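Local coordinates for protein adenylyl-sulfate kinase 1, chloroplastic (Arabidopsis thaliana, PDB 3UIE) that phosphorylates adenosine 5'-phosphosulfate at its 3' position with ATP, making the activated sulfate that plants need for reproduction and glucosinolate production, at residues 46-51 with 187-192. Sequence-based numbering, arbitrary orientation.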
ATOM      1  N   ASN A  46      17.395   2.394  -2.838  1.00 21.71           N
ATOM      2  CA  ASN A  46      16.419   2.924  -3.782  1.00 23.59           C
ATOM      3  C   ASN A  46      17.137   3.690  -4.890  1.00 26.81           C
ATOM      4  O   ASN A  46      16.840   3.522  -6.066  1.00 25.98           O
ATOM      5  CB  ASN A  46      15.469   3.844  -3.026  1.00 23.18           C
ATOM      6  CG  ASN A  46      14.270   4.296  -3.859  1.00 32.96           C
ATOM      7  OD1 ASN A  46      14.018   3.789  -4.944  1.00 36.41           O
ATOM      8  ND2 ASN A  46      13.534   5.250  -3.333  1.00 30.58           N
ATOM      9  N   GLN A  47      18.110   4.507  -4.511  1.00 25.11           N
ATOM     10  CA  GLN A  47      18.834   5.295  -5.495  1.00 30.86           C
ATOM     11  C   GLN A  47      19.538   4.389  -6.504  1.00 29.36           C
ATOM     12  O   GLN A  47      19.512   4.636  -7.708  1.00 27.76           O
ATOM     13  CB  GLN A  47      19.863   6.178  -4.793  1.00 35.78           C
ATOM     14  CG  GLN A  47      20.820   6.846  -5.740  1.00 50.49           C
ATOM     15  CD  GLN A  47      20.219   8.069  -6.394  1.00 68.26           C
ATOM     16  OE1 GLN A  47      19.062   8.415  -6.149  1.00 71.12           O
ATOM     17  NE2 GLN A  47      21.007   8.736  -7.231  1.00 74.81           N
ATOM     18  N   MET A  48      20.171   3.341  -5.989  1.00 25.19           N
ATOM     19  CA  MET A  48      20.964   2.428  -6.805  1.00 25.55           C
ATOM     20  C   MET A  48      20.056   1.614  -7.734  1.00 25.59           C
ATOM     21  O   MET A  48      20.367   1.419  -8.914  1.00 25.48           O
ATOM     22  CB  MET A  48      21.769   1.504  -5.883  1.00 26.70           C
ATOM     23  CG  MET A  48      22.751   0.582  -6.568  1.00 32.22           C
ATOM     24  SD  MET A  48      23.798  -0.226  -5.308  1.00 33.60           S
ATOM     25  CE  MET A  48      24.582   1.202  -4.588  1.00 25.51           C
ATOM     26  N   LEU A  49      18.924   1.152  -7.212  1.00 24.96           N
ATOM     27  CA  LEU A  49      18.008   0.359  -8.023  1.00 23.48           C
ATOM     28  C   LEU A  49      17.341   1.224  -9.087  1.00 27.84           C
ATOM     29  O   LEU A  49      17.181   0.808 -10.230  1.00 23.36           O
ATOM     30  CB  LEU A  49      16.947  -0.306  -7.146  1.00 27.67           C
ATOM     31  CG  LEU A  49      17.496  -1.472  -6.323  1.00 26.53           C
ATOM     32  CD1 LEU A  49      16.490  -1.891  -5.262  1.00 25.96           C
ATOM     33  CD2 LEU A  49      17.876  -2.644  -7.225  1.00 27.69           C
ATOM     34  N   TYR A  50      17.001   2.450  -8.714  1.00 22.51           N
ATOM     35  CA  TYR A  50      16.387   3.373  -9.673  1.00 21.84           C
ATOM     36  C   TYR A  50      17.340   3.609 -10.840  1.00 25.56           C
ATOM     37  O   TYR A  50      16.919   3.628 -11.981  1.00 24.74           O
ATOM     38  CB  TYR A  50      16.029   4.707  -9.023  1.00 20.96           C
ATOM     39  CG  TYR A  50      15.391   5.628 -10.038  1.00 26.45           C
ATOM     40  CD1 TYR A  50      14.034   5.549 -10.301  1.00 26.94           C
ATOM     41  CD2 TYR A  50      16.165   6.513 -10.786  1.00 25.81           C
ATOM     42  CE1 TYR A  50      13.436   6.368 -11.262  1.00 21.59           C
ATOM     43  CE2 TYR A  50      15.587   7.322 -11.746  1.00 25.98           C
ATOM     44  CZ  TYR A  50      14.226   7.246 -11.974  1.00 25.82           C
ATOM     45  OH  TYR A  50      13.646   8.039 -12.930  1.00 30.93           O
ATOM     46  N   GLN A  51      18.634   3.766 -10.560  1.00 23.89           N
ATOM     47  CA  GLN A  51      19.594   4.025 -11.636  1.00 26.17           C
ATOM     48  C   GLN A  51      19.729   2.808 -12.581  1.00 28.92           C
ATOM     49  O   GLN A  51      20.030   2.954 -13.762  1.00 29.68           O
ATOM     50  CB  GLN A  51      20.954   4.467 -11.073  1.00 27.10           C
ATOM     51  CG  GLN A  51      22.039   4.631 -12.130  1.00 32.87           C
ATOM     52  CD  GLN A  51      23.206   5.496 -11.656  1.00 39.22           C
ATOM     53  OE1 GLN A  51      23.057   6.308 -10.739  1.00 41.30           O
ATOM     54  NE2 GLN A  51      24.368   5.336 -12.292  1.00 33.33           N
ATOM     55  N   LYS A 187      25.783  -4.524  -1.622  1.00 27.28           N
ATOM     56  CA  LYS A 187      25.669  -5.907  -1.162  1.00 33.50           C
ATOM     57  C   LYS A 187      24.227  -6.403  -1.309  1.00 27.22           C
ATOM     58  O   LYS A 187      23.995  -7.536  -1.731  1.00 26.15           O
ATOM     59  CB  LYS A 187      26.139  -6.048   0.291  1.00 28.61           C
ATOM     60  CG  LYS A 187      27.605  -5.737   0.503  1.00 41.92           C
ATOM     61  CD  LYS A 187      27.993  -5.909   1.968  1.00 50.09           C
ATOM     62  CE  LYS A 187      29.487  -5.706   2.176  1.00 60.59           C
ATOM     63  NZ  LYS A 187      30.269  -6.780   1.494  1.00 68.29           N
ATOM     64  N   VAL A 188      23.257  -5.554  -0.967  1.00 23.96           N
ATOM     65  CA  VAL A 188      21.855  -5.897  -1.152  1.00 22.76           C
ATOM     66  C   VAL A 188      21.524  -6.037  -2.631  1.00 22.58           C
ATOM     67  O   VAL A 188      20.847  -6.969  -3.021  1.00 25.32           O
ATOM     68  CB  VAL A 188      20.905  -4.886  -0.466  1.00 22.06           C
ATOM     69  CG1 VAL A 188      19.457  -5.264  -0.715  1.00 26.30           C
ATOM     70  CG2 VAL A 188      21.207  -4.860   1.033  1.00 26.66           C
ATOM     71  N   VAL A 189      22.016  -5.130  -3.463  1.00 23.01           N
ATOM     72  CA  VAL A 189      21.669  -5.197  -4.883  1.00 23.00           C
ATOM     73  C   VAL A 189      22.266  -6.455  -5.505  1.00 26.60           C
ATOM     74  O   VAL A 189      21.613  -7.150  -6.281  1.00 24.66           O
ATOM     75  CB  VAL A 189      22.152  -3.947  -5.652  1.00 27.75           C
ATOM     76  CG1 VAL A 189      22.136  -4.204  -7.161  1.00 28.59           C
ATOM     77  CG2 VAL A 189      21.266  -2.743  -5.315  1.00 26.18           C
ATOM     78  N   GLY A 190      23.512  -6.750  -5.148  1.00 23.28           N
ATOM     79  CA  GLY A 190      24.157  -7.962  -5.628  1.00 28.02           C
ATOM     80  C   GLY A 190      23.367  -9.198  -5.255  1.00 25.61           C
ATOM     81  O   GLY A 190      23.230 -10.119  -6.048  1.00 25.89           O
ATOM     82  N   TYR A 191      22.846  -9.220  -4.038  1.00 22.54           N
ATOM     83  CA  TYR A 191      22.040 -10.340  -3.575  1.00 26.36           C
ATOM     84  C   TYR A 191      20.749 -10.449  -4.398  1.00 26.09           C
ATOM     85  O   TYR A 191      20.394 -11.536  -4.874  1.00 25.26           O
ATOM     86  CB  TYR A 191      21.745 -10.195  -2.079  1.00 26.79           C
ATOM     87  CG  TYR A 191      20.822 -11.244  -1.504  1.00 23.72           C
ATOM     88  CD1 TYR A 191      21.332 -12.353  -0.809  1.00 27.21           C
ATOM     89  CD2 TYR A 191      19.444 -11.121  -1.632  1.00 29.48           C
ATOM     90  CE1 TYR A 191      20.473 -13.316  -0.275  1.00 32.29           C
ATOM     91  CE2 TYR A 191      18.589 -12.071  -1.111  1.00 29.46           C
ATOM     92  CZ  TYR A 191      19.097 -13.157  -0.437  1.00 31.37           C
ATOM     93  OH  TYR A 191      18.210 -14.072   0.072  1.00 42.02           O
ATOM     94  N   LEU A 192      20.060  -9.324  -4.581  1.00 24.09           N
ATOM     95  CA  LEU A 192      18.812  -9.322  -5.353  1.00 24.63           C
ATOM     96  C   LEU A 192      19.090  -9.748  -6.790  1.00 26.34           C
ATOM     97  O   LEU A 192      18.323 -10.503  -7.390  1.00 25.91           O
ATOM     98  CB  LEU A 192      18.160  -7.935  -5.334  1.00 23.96           C
ATOM     99  CG  LEU A 192      17.703  -7.480  -3.943  1.00 29.79           C
ATOM    100  CD1 LEU A 192      17.243  -6.023  -3.944  1.00 27.50           C
ATOM    101  CD2 LEU A 192      16.623  -8.417  -3.382  1.00 32.51           C
TER
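Met48 reaches across to Val189 with its thioether: SD lies 3.6 Å from Val189 CG2, and Met48 CG follows at 3.9 Å from the same methyl. With CG anti to the backbone N (chi1 -174°) and chi2 also extended, the side chain runs straight out as far as SD, then turns about the CG-SD bond. A long, flexible methionine suits this partly exposed margin, where it also packs on Ile182, Ala185 and Glu186, one to two turns before Val189. Helix 38-51 begins within the P-loop, at Lys38, in a P-loop NTPase fold whose parallel sheet has strand order 2-3-1-4-5; near its C-terminal end, with the Met48 side chain about 12 Å from the bound ATP analogue, it packs against the last helix of the chain. The two segment axes come within 10.4 Å at a crossing angle of -47°. Leu49, next along, is buried, and its apolar forked end serves two partners. CD2 touches Val189 CG2 at 3.9 Å, so that one methyl of this short, beta-branched valine receives both Met48 and Leu49. The other branch, Leu49 CD1, meets Leu192 CD1 more loosely at 4.4 Å, while Leu49 also packs on Cys56 and Leu198.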